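Local coordinates for viral structural protein 4 (Bombyx mori cytoplasmic polyhedrosis virus, PDB 6TZ0), which binds GTP and accompanies the viral RNA-dependent RNA polymerase, probably acting as its cofactor in transcribing the double-stranded RNA genome, at residues E14-Y19 against I157-E162; R204-T209 against Y219-M224; V238-Y243 against Y248-Y253. All coordinates share one frame; numbering follows the deposited sequence.

Contact 1. Residues E14-Y19 against I157-E162; sequences EEYGLY and IIFDDE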
loop_
_atom_site.group_PDB
_atom_site.type_symbol
_atom_site.label_atom_id
_atom_site.label_comp_id
_atom_site.label_asym_id
_atom_site.label_seq_id
_atom_site.Cartn_x
_atom_site.Cartn_y
_atom_site.Cartn_z
ATOM N N GLU B 14 -8.000 -41.995 23.947
ATOM C CA GLU B 14 -7.733 -43.406 23.677
ATOM C C GLU B 14 -6.871 -43.574 22.438
ATOM O O GLU B 14 -6.129 -44.554 22.318
ATOM C CB GLU B 14 -9.037 -44.181 23.504
ATOM C CG GLU B 14 -9.878 -44.306 24.750
ATOM C CD GLU B 14 -11.068 -45.205 24.550
ATOM O OE1 GLU B 14 -11.314 -45.618 23.400
ATOM O OE2 GLU B 14 -11.753 -45.514 25.546
ATOM N N GLU B 15 -6.983 -42.638 21.494
ATOM C CA GLU B 15 -6.128 -42.637 20.311
ATOM C C GLU B 15 -4.655 -42.475 20.673
ATOM O O GLU B 15 -3.784 -43.111 20.069
ATOM C CB GLU B 15 -6.582 -41.519 19.380
ATOM C CG GLU B 15 -5.786 -41.354 18.121
ATOM C CD GLU B 15 -6.289 -40.195 17.292
ATOM O OE1 GLU B 15 -7.270 -39.550 17.718
ATOM O OE2 GLU B 15 -5.699 -39.916 16.227
ATOM N N TYR B 16 -4.358 -41.644 21.671
ATOM C CA TYR B 16 -2.989 -41.396 22.109
ATOM C C TYR B 16 -2.409 -42.519 22.957
ATOM O O TYR B 16 -1.249 -42.419 23.368
ATOM C CB TYR B 16 -2.943 -40.085 22.890
ATOM C CG TYR B 16 -3.029 -38.860 22.023
ATOM C CD1 TYR B 16 -2.511 -38.861 20.748
ATOM C CD2 TYR B 16 -3.697 -37.727 22.455
ATOM C CE1 TYR B 16 -2.598 -37.750 19.938
ATOM C CE2 TYR B 16 -3.799 -36.606 21.647
ATOM C CZ TYR B 16 -3.246 -36.630 20.387
ATOM O OH TYR B 16 -3.331 -35.533 19.567
ATOM N N GLY B 17 -3.166 -43.579 23.216
ATOM C CA GLY B 17 -2.723 -44.633 24.097
ATOM C C GLY B 17 -3.022 -44.392 25.554
ATOM O O GLY B 17 -2.327 -44.940 26.415
ATOM N N LEU B 18 -4.044 -43.597 25.861
ATOM C CA LEU B 18 -4.338 -43.151 27.215
ATOM C C LEU B 18 -5.750 -43.576 27.571
ATOM O O LEU B 18 -6.701 -43.220 26.872
ATOM C CB LEU B 18 -4.198 -41.633 27.330
ATOM C CG LEU B 18 -2.863 -40.921 27.535
ATOM C CD1 LEU B 18 -1.943 -41.047 26.365
ATOM C CD2 LEU B 18 -3.183 -39.475 27.715
ATOM N N TYR B 19 -5.886 -44.328 28.655
ATOM C CA TYR B 19 -7.162 -44.853 29.109
ATOM C C TYR B 19 -7.461 -44.327 30.501
ATOM O O TYR B 19 -6.576 -44.303 31.357
ATOM C CB TYR B 19 -7.129 -46.375 29.128
ATOM C CG TYR B 19 -7.123 -46.992 27.759
ATOM C CD1 TYR B 19 -7.673 -46.335 26.686
ATOM C CD2 TYR B 19 -6.506 -48.199 27.526
ATOM C CE1 TYR B 19 -7.658 -46.888 25.433
ATOM C CE2 TYR B 19 -6.493 -48.756 26.267
ATOM C CZ TYR B 19 -7.073 -48.089 25.226
ATOM O OH TYR B 19 -7.071 -48.611 23.958
ATOM N N ILE B 157 -3.285 -27.805 30.833
ATOM C CA ILE B 157 -2.405 -28.853 30.330
ATOM C C ILE B 157 -2.645 -29.048 28.838
ATOM O O ILE B 157 -3.778 -29.299 28.415
ATOM C CB ILE B 157 -2.624 -30.167 31.093
ATOM C CG1 ILE B 157 -2.325 -29.973 32.574
ATOM C CG2 ILE B 157 -1.722 -31.221 30.559
ATOM C CD1 ILE B 157 -2.798 -31.090 33.420
ATOM N N ILE B 158 -1.574 -28.950 28.049
ATOM C CA ILE B 158 -1.631 -29.051 26.597
ATOM C C ILE B 158 -0.659 -30.136 26.152
ATOM O O ILE B 158 0.456 -30.225 26.674
ATOM C CB ILE B 158 -1.266 -27.708 25.928
ATOM C CG1 ILE B 158 -2.113 -26.570 26.468
ATOM C CG2 ILE B 158 -1.536 -27.740 24.450
ATOM C CD1 ILE B 158 -1.613 -25.227 26.046
ATOM N N PHE B 159 -1.070 -30.957 25.189
ATOM C CA PHE B 159 -0.130 -31.840 24.513
ATOM C C PHE B 159 0.590 -31.067 23.415
ATOM O O PHE B 159 0.058 -30.105 22.859
ATOM C CB PHE B 159 -0.830 -33.050 23.887
ATOM C CG PHE B 159 -1.356 -34.054 24.875
ATOM C CD1 PHE B 159 -1.059 -33.970 26.218
ATOM C CD2 PHE B 159 -2.110 -35.124 24.434
ATOM C CE1 PHE B 159 -1.548 -34.901 27.104
ATOM C CE2 PHE B 159 -2.587 -36.061 25.319
ATOM C CZ PHE B 159 -2.304 -35.948 26.654
ATOM N N ASP B 160 1.794 -31.513 23.067
ATOM C CA ASP B 160 2.591 -30.834 22.053
ATOM C C ASP B 160 2.394 -31.454 20.668
ATOM O O ASP B 160 3.317 -31.482 19.848
ATOM C CB ASP B 160 4.066 -30.840 22.456
ATOM C CG ASP B 160 4.868 -29.738 21.789
ATOM O OD1 ASP B 160 4.277 -28.943 21.033
ATOM O OD2 ASP B 160 6.093 -29.678 22.012
ATOM N N ASP B 161 1.203 -31.976 20.406
ATOM C CA ASP B 161 0.808 -32.539 19.127
ATOM C C ASP B 161 -0.010 -31.505 18.364
ATOM O O ASP B 161 -0.663 -30.652 18.958
ATOM C CB ASP B 161 -0.014 -33.809 19.355
ATOM C CG ASP B 161 -0.178 -34.644 18.111
ATOM O OD1 ASP B 161 0.371 -34.281 17.053
ATOM O OD2 ASP B 161 -0.872 -35.673 18.191
ATOM N N GLU B 162 0.021 -31.590 17.036
ATOM C CA GLU B 162 -0.731 -30.630 16.231
ATOM C C GLU B 162 -2.205 -31.009 16.133
ATOM O O GLU B 162 -3.079 -30.135 16.157
ATOM C CB GLU B 162 -0.109 -30.513 14.839
ATOM C CG GLU B 162 -0.771 -29.483 13.940
ATOM C CD GLU B 162 -0.103 -29.368 12.586
ATOM O OE1 GLU B 162 0.907 -30.064 12.357
ATOM O OE2 GLU B 162 -0.597 -28.592 11.742
#
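Tyr16 and Phe159 make the tight half of this contact, joining the C-terminal end of helix 10-15 to strand 157-159. Tyr16 CD2 lies at the edge of the Phe159 ring, near its plane, 3.5 Å from Phe159 CE2. The two ring planes are oblique, at 62°. Leu18 comes head-on to Phe159, with CD2 at the ring's edge, 3.8 Å from Phe159 CZ. Between Tyr16 and Leu18, Gly17 turns the chain in a Schellman motif, with positive phi (87°). Helix 196-201, through Leu198, packs on both Leu18 and Phe159.

The partly exposed side is polar and more sparsely joined. Tyr16 OH donates to Asp161 OD2 at 2.8 Å, reaching the oxygen from above the carboxylate plane, 38° out of it. Asp161 holds the N-cap position of helix 162-166, and its OD1 bonds weakly to Glu162 N. Glu15 has Lys320 as a long, weak ion partner. Separately, Ile158, Asp160 and Glu162 pack on the neighbouring polymerase chain.

One phenol therefore does two jobs: its ring joins an apolar cluster, while its hydroxyl donates a hydrogen bond to the carboxylate of the N-cap residue, which probably steadies that group's negative charge.

Contact 2. Residues R204-T209 against Y219-M224; sequences RPFELT and YNLSPM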
loop_
_atom_site.group_PDB
_atom_site.type_symbol
_atom_site.label_atom_id
_atom_site.label_comp_id
_atom_site.label_asym_id
_atom_site.label_seq_id
_atom_site.Cartn_x
_atom_site.Cartn_y
_atom_site.Cartn_z
ATOM N N ARG B 204 -1.286 -46.520 33.189
ATOM C CA ARG B 204 0.081 -46.531 32.688
ATOM C C ARG B 204 0.295 -47.758 31.806
ATOM O O ARG B 204 0.004 -48.874 32.236
ATOM C CB ARG B 204 1.079 -46.527 33.841
ATOM C CG ARG B 204 2.536 -46.533 33.394
ATOM C CD ARG B 204 2.919 -45.207 32.752
ATOM N NE ARG B 204 4.255 -45.219 32.155
ATOM C CZ ARG B 204 5.371 -44.872 32.787
ATOM N NH1 ARG B 204 5.321 -44.488 34.050
ATOM N NH2 ARG B 204 6.538 -44.911 32.157
ATOM N N PRO B 205 0.777 -47.593 30.577
ATOM C CA PRO B 205 0.932 -48.745 29.682
ATOM C C PRO B 205 2.059 -49.676 30.097
ATOM O O PRO B 205 3.032 -49.276 30.737
ATOM C CB PRO B 205 1.233 -48.099 28.326
ATOM C CG PRO B 205 0.690 -46.747 28.431
ATOM C CD PRO B 205 0.902 -46.326 29.844
ATOM N N PHE B 206 1.915 -50.938 29.707
ATOM C CA PHE B 206 2.931 -51.957 29.915
ATOM C C PHE B 206 3.141 -52.702 28.609
ATOM O O PHE B 206 2.189 -53.241 28.041
ATOM C CB PHE B 206 2.531 -52.933 31.020
ATOM C CG PHE B 206 3.571 -53.969 31.312
ATOM C CD1 PHE B 206 4.693 -53.651 32.049
ATOM C CD2 PHE B 206 3.426 -55.263 30.847
ATOM C CE1 PHE B 206 5.651 -54.598 32.315
ATOM C CE2 PHE B 206 4.385 -56.210 31.107
ATOM C CZ PHE B 206 5.493 -55.878 31.847
ATOM N N GLU B 207 4.383 -52.751 28.150
ATOM C CA GLU B 207 4.708 -53.320 26.852
ATOM C C GLU B 207 5.072 -54.792 26.986
ATOM O O GLU B 207 6.027 -55.137 27.687
ATOM C CB GLU B 207 5.859 -52.546 26.219
ATOM C CG GLU B 207 6.312 -53.097 24.892
ATOM C CD GLU B 207 7.380 -52.243 24.245
ATOM O OE1 GLU B 207 7.748 -51.205 24.831
ATOM O OE2 GLU B 207 7.861 -52.614 23.156
ATOM N N LEU B 208 4.319 -55.651 26.304
ATOM C CA LEU B 208 4.672 -57.055 26.161
ATOM C C LEU B 208 5.514 -57.214 24.905
ATOM O O LEU B 208 5.079 -56.829 23.820
ATOM C CB LEU B 208 3.422 -57.927 26.070
ATOM C CG LEU B 208 2.522 -58.037 27.294
ATOM C CD1 LEU B 208 1.280 -58.823 26.947
ATOM C CD2 LEU B 208 3.270 -58.701 28.424
ATOM N N THR B 209 6.711 -57.763 25.044
ATOM C CA THR B 209 7.550 -58.082 23.898
ATOM C C THR B 209 7.760 -59.590 23.854
ATOM O O THR B 209 7.145 -60.341 24.605
ATOM C CB THR B 209 8.882 -57.331 23.950
ATOM O OG1 THR B 209 9.604 -57.704 25.126
ATOM C CG2 THR B 209 8.657 -55.837 23.960
ATOM N N TYR B 219 4.294 -60.104 37.174
ATOM C CA TYR B 219 4.528 -58.718 37.518
ATOM C C TYR B 219 3.409 -58.285 38.460
ATOM O O TYR B 219 2.477 -59.038 38.741
ATOM C CB TYR B 219 4.589 -57.878 36.245
ATOM C CG TYR B 219 5.542 -58.458 35.228
ATOM C CD1 TYR B 219 6.911 -58.275 35.336
ATOM C CD2 TYR B 219 5.065 -59.224 34.166
ATOM C CE1 TYR B 219 7.775 -58.826 34.409
ATOM C CE2 TYR B 219 5.920 -59.776 33.242
ATOM C CZ TYR B 219 7.271 -59.578 33.371
ATOM O OH TYR B 219 8.121 -60.123 32.445
ATOM N N ASN B 220 3.489 -57.066 38.967
ATOM C CA ASN B 220 2.428 -56.592 39.855
ATOM C C ASN B 220 1.331 -55.880 39.076
ATOM O O ASN B 220 0.972 -54.742 39.366
ATOM C CB ASN B 220 3.011 -55.687 40.932
ATOM C CG ASN B 220 3.742 -56.458 42.007
ATOM O OD1 ASN B 220 3.264 -57.486 42.476
ATOM N ND2 ASN B 220 4.909 -55.966 42.402
ATOM N N LEU B 221 0.783 -56.553 38.077
ATOM C CA LEU B 221 -0.151 -55.915 37.171
ATOM C C LEU B 221 -1.580 -56.187 37.610
ATOM O O LEU B 221 -1.890 -57.239 38.173
ATOM C CB LEU B 221 0.069 -56.400 35.740
ATOM C CG LEU B 221 1.452 -56.069 35.173
ATOM C CD1 LEU B 221 1.591 -56.600 33.771
ATOM C CD2 LEU B 221 1.730 -54.594 35.213
ATOM N N SER B 222 -2.450 -55.219 37.347
ATOM C CA SER B 222 -3.850 -55.279 37.731
ATOM C C SER B 222 -4.664 -54.626 36.629
ATOM O O SER B 222 -4.130 -53.785 35.895
ATOM C CB SER B 222 -4.078 -54.578 39.076
ATOM O OG SER B 222 -3.757 -53.208 38.990
ATOM N N PRO B 223 -5.938 -55.008 36.456
ATOM C CA PRO B 223 -6.740 -54.391 35.389
ATOM C C PRO B 223 -7.014 -52.922 35.618
ATOM O O PRO B 223 -7.083 -52.159 34.649
ATOM C CB PRO B 223 -8.044 -55.197 35.416
ATOM C CG PRO B 223 -7.714 -56.451 36.093
ATOM C CD PRO B 223 -6.662 -56.121 37.094
ATOM N N MET B 224 -7.147 -52.500 36.867
ATOM C CA MET B 224 -7.562 -51.149 37.205
ATOM C C MET B 224 -6.416 -50.152 37.204
ATOM O O MET B 224 -6.625 -49.000 37.590
ATOM C CB MET B 224 -8.237 -51.147 38.577
ATOM C CG MET B 224 -9.549 -51.904 38.622
ATOM S SD MET B 224 -9.306 -53.689 38.628
ATOM C CE MET B 224 -10.946 -54.260 39.059
#
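Phe206 projects from strand 204-208 onto Tyr219 and Leu221 of the loop leading to strand 226-230. The two strands form a small parallel sheet, so residues 209-225 serve as the crossover connection between them, here without any helix, and this contact packs that connection against its starting strand.

The path of the phenylalanine can be traced outward. Its CB points toward the loop, and with CG anti to the backbone N (chi1 -178°) the ring is carried away from the strand into the angle between the two loop residues. At CG the first neighbour appears: Leu221 CD1, 4.1 Å from Phe206 CG. Further along the same side, Phe206 CD2 approaches that methyl most closely, at 3.7 Å, and Phe206 CE2 stays at 3.9 Å from Leu221 CD1. The methyl thus rides over one ring face, displaced toward the rim; its direction from the centroid, 24° off the ring normal, supports a CH-pi contact.

The tip belongs to the tyrosine. An edge-to-face pair forms, with the edge of Phe206 turned to the face of Tyr219, centroids 5.3 Å apart and planes at 50°. Asn220, the centre of an inverse gamma turn, separates the two loop partners, and the accompanying bond from Leu221 N to Tyr219 O is weak.

The contact itself is wholly apolar; the polar end of Tyr219 is used elsewhere, its OH bonding to Asn212 O. Asn212 also gives its ND2 to Glu207 O and its backbone N to Thr209 OG1, so one loop residue ties Glu207, Thr209 and the tyrosine. Phe206 CZ ends 4.0 Å above the Tyr219 ring plane, over its centre.

Contact 3. Residues V238-Y243 against Y248-Y253; sequences VIRKLY and YVFIRY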
loop_
_atom_site.group_PDB
_atom_site.type_symbol
_atom_site.label_atom_id
_atom_site.label_comp_id
_atom_site.label_asym_id
_atom_site.label_seq_id
_atom_site.Cartn_x
_atom_site.Cartn_y
_atom_site.Cartn_z
ATOM N N VAL B 238 -4.833 -64.384 21.124
ATOM C CA VAL B 238 -3.965 -65.439 21.636
ATOM C C VAL B 238 -3.331 -65.016 22.956
ATOM O O VAL B 238 -3.278 -65.797 23.912
ATOM C CB VAL B 238 -2.904 -65.796 20.582
ATOM C CG1 VAL B 238 -1.964 -66.859 21.103
ATOM C CG2 VAL B 238 -3.572 -66.252 19.302
ATOM N N ILE B 239 -2.874 -63.765 23.039
ATOM C CA ILE B 239 -2.340 -63.228 24.287
ATOM C C ILE B 239 -3.439 -63.105 25.331
ATOM O O ILE B 239 -3.211 -63.337 26.523
ATOM C CB ILE B 239 -1.660 -61.874 24.015
ATOM C CG1 ILE B 239 -0.604 -62.023 22.925
ATOM C CG2 ILE B 239 -1.022 -61.316 25.261
ATOM C CD1 ILE B 239 0.462 -63.011 23.243
ATOM N N ARG B 240 -4.659 -62.798 24.900
ATOM C CA ARG B 240 -5.742 -62.558 25.839
ATOM C C ARG B 240 -6.296 -63.852 26.432
ATOM O O ARG B 240 -6.731 -63.858 27.586
ATOM C CB ARG B 240 -6.842 -61.765 25.134
ATOM C CG ARG B 240 -7.882 -61.178 26.039
ATOM C CD ARG B 240 -8.982 -60.514 25.243
ATOM N NE ARG B 240 -8.541 -59.329 24.517
ATOM C CZ ARG B 240 -8.549 -58.103 25.022
ATOM N NH1 ARG B 240 -8.973 -57.893 26.260
ATOM N NH2 ARG B 240 -8.139 -57.083 24.285
ATOM N N LYS B 241 -6.294 -64.955 25.678
ATOM C CA LYS B 241 -6.831 -66.204 26.211
ATOM C C LYS B 241 -5.761 -67.195 26.644
ATOM O O LYS B 241 -6.072 -68.131 27.384
ATOM C CB LYS B 241 -7.738 -66.901 25.187
ATOM C CG LYS B 241 -6.995 -67.534 24.025
ATOM C CD LYS B 241 -7.933 -68.220 23.054
ATOM C CE LYS B 241 -8.475 -69.514 23.634
ATOM N NZ LYS B 241 -7.398 -70.522 23.813
ATOM N N LEU B 242 -4.518 -67.017 26.209
ATOM C CA LEU B 242 -3.484 -68.010 26.439
ATOM C C LEU B 242 -2.546 -67.628 27.570
ATOM O O LEU B 242 -1.954 -68.509 28.200
ATOM C CB LEU B 242 -2.689 -68.225 25.147
ATOM C CG LEU B 242 -1.713 -69.394 25.054
ATOM C CD1 LEU B 242 -2.469 -70.697 25.178
ATOM C CD2 LEU B 242 -0.943 -69.350 23.750
ATOM N N TYR B 243 -2.424 -66.338 27.863
ATOM C CA TYR B 243 -1.568 -65.868 28.939
ATOM C C TYR B 243 -2.348 -65.168 30.040
ATOM O O TYR B 243 -1.735 -64.622 30.956
ATOM C CB TYR B 243 -0.490 -64.944 28.380
ATOM C CG TYR B 243 0.467 -65.662 27.468
ATOM C CD1 TYR B 243 1.531 -66.387 27.984
ATOM C CD2 TYR B 243 0.287 -65.648 26.093
ATOM C CE1 TYR B 243 2.398 -67.054 27.161
ATOM C CE2 TYR B 243 1.151 -66.313 25.258
ATOM C CZ TYR B 243 2.200 -67.020 25.798
ATOM O OH TYR B 243 3.068 -67.686 24.967
ATOM N N TYR B 248 -7.816 -57.241 30.907
ATOM C CA TYR B 248 -7.080 -56.014 30.666
ATOM C C TYR B 248 -7.560 -55.388 29.367
ATOM O O TYR B 248 -8.194 -56.036 28.533
ATOM C CB TYR B 248 -5.565 -56.243 30.598
ATOM C CG TYR B 248 -4.864 -56.697 31.875
ATOM C CD1 TYR B 248 -5.551 -56.916 33.055
ATOM C CD2 TYR B 248 -3.495 -56.824 31.911
ATOM C CE1 TYR B 248 -4.901 -57.321 34.191
ATOM C CE2 TYR B 248 -2.837 -57.216 33.057
ATOM C CZ TYR B 248 -3.552 -57.456 34.193
ATOM O OH TYR B 248 -2.925 -57.849 35.347
ATOM N N VAL B 249 -7.249 -54.111 29.200
ATOM C CA VAL B 249 -7.583 -53.379 27.990
ATOM C C VAL B 249 -6.302 -53.160 27.194
ATOM O O VAL B 249 -5.240 -52.880 27.763
ATOM C CB VAL B 249 -8.324 -52.066 28.333
ATOM C CG1 VAL B 249 -7.504 -51.155 29.225
ATOM C CG2 VAL B 249 -8.785 -51.357 27.081
ATOM N N PHE B 250 -6.381 -53.372 25.884
ATOM C CA PHE B 250 -5.208 -53.294 25.026
ATOM C C PHE B 250 -5.253 -51.975 24.270
ATOM O O PHE B 250 -6.301 -51.591 23.748
ATOM C CB PHE B 250 -5.119 -54.436 23.998
ATOM C CG PHE B 250 -4.865 -55.822 24.571
ATOM C CD1 PHE B 250 -4.859 -56.083 25.931
ATOM C CD2 PHE B 250 -4.529 -56.852 23.713
ATOM C CE1 PHE B 250 -4.605 -57.344 26.415
ATOM C CE2 PHE B 250 -4.262 -58.117 24.194
ATOM C CZ PHE B 250 -4.301 -58.358 25.547
ATOM N N ILE B 251 -4.121 -51.289 24.196
ATOM C CA ILE B 251 -4.075 -50.065 23.408
ATOM C C ILE B 251 -3.906 -50.442 21.943
ATOM O O ILE B 251 -3.296 -51.462 21.602
ATOM C CB ILE B 251 -2.968 -49.112 23.904
ATOM C CG1 ILE B 251 -1.575 -49.653 23.646
ATOM C CG2 ILE B 251 -3.067 -48.915 25.394
ATOM C CD1 ILE B 251 -0.524 -48.645 23.997
ATOM N N ARG B 252 -4.494 -49.642 21.060
ATOM C CA ARG B 252 -4.610 -49.994 19.651
ATOM C C ARG B 252 -3.959 -48.922 18.798
ATOM O O ARG B 252 -4.365 -47.758 18.840
ATOM C CB ARG B 252 -6.074 -50.176 19.255
ATOM C CG ARG B 252 -6.721 -51.380 19.900
ATOM C CD ARG B 252 -8.092 -51.638 19.322
ATOM N NE ARG B 252 -9.004 -50.528 19.572
ATOM C CZ ARG B 252 -9.741 -50.398 20.668
ATOM N NH1 ARG B 252 -9.673 -51.311 21.627
ATOM N NH2 ARG B 252 -10.546 -49.354 20.810
ATOM N N TYR B 253 -2.958 -49.320 18.026
ATOM C CA TYR B 253 -2.309 -48.445 17.071
ATOM C C TYR B 253 -2.520 -48.983 15.667
ATOM O O TYR B 253 -2.628 -50.192 15.458
ATOM C CB TYR B 253 -0.826 -48.322 17.336
ATOM C CG TYR B 253 -0.471 -47.666 18.636
ATOM C CD1 TYR B 253 -0.781 -46.335 18.869
ATOM C CD2 TYR B 253 0.260 -48.343 19.589
ATOM C CE1 TYR B 253 -0.429 -45.720 20.046
ATOM C CE2 TYR B 253 0.628 -47.736 20.757
ATOM C CZ TYR B 253 0.277 -46.427 20.987
ATOM O OH TYR B 253 0.641 -45.829 22.166
#
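Arg240 lies flat on Phe250 in a cation-pi stack that fastens helix 236-242 to the loop segment folding back beside it, with only residues 244-247 between the two segments. The planes of guanidinium and phenyl ring are 27° apart, close enough to parallel to count as stacked. Arg240 CZ stands 4.1 Å from the centroid of the Phe250 ring, and its direction deviates by just 3° from the ring normal, so the charged group is centred over the face.

The two side chains run antiparallel past one another. Arg240 starts from a CB not aimed at the loop; its chain runs extended and then bends at chi3 (-67°), which brings the guanidinium over the ring. Within that group the nitrogens have different tasks. NH2 sits over the face, displaced toward the rim on the CG side, 3.5 Å from Phe250 CG, whereas NH1 points off at the guanidinium edge to the backbone oxygen of Tyr248. The N-H...O angle there is far from straight and the bond is weak.

Ile239 adds a lesser apolar touch from the helix, with CG2 placed 4.4 Å from Phe250 CZ. The Tyr248 ring leads away from the helix, among Pro216, Leu221 and Pro223 and against the ring of Tyr245. Ile228 of strand 226-230 also packs on Phe250 and makes backbone hydrogen bonds with Val249 and Ile251. The weak polar link completes the contact: Arg240 NH1 lies 3.0 Å from Tyr248 O.

Along the chain the contacts come in series: contact 1 closes at residue 162, before contact 2 opens at 204 and contact 3 at 238. Contacts 2 and 3 are neighbours, their centres about 11 Å apart, and both border the two-stranded parallel sheet 204-208/226-230; Leu208 CD1 meets Ile239 CG2 at 3.8 Å. Contact 1 lies further off, its centre about 20 Å from that of contact 2 and about 22 Å from that of contact 3, on the other small parallel sheet, 157-159/182-184. Tyr19 OH connects it to contact 3 through a probable hydrogen bond to Phe250 O. All three lie in the N-terminal half, away from the GTP-binding residues, and contact 1 also borders the polymerase.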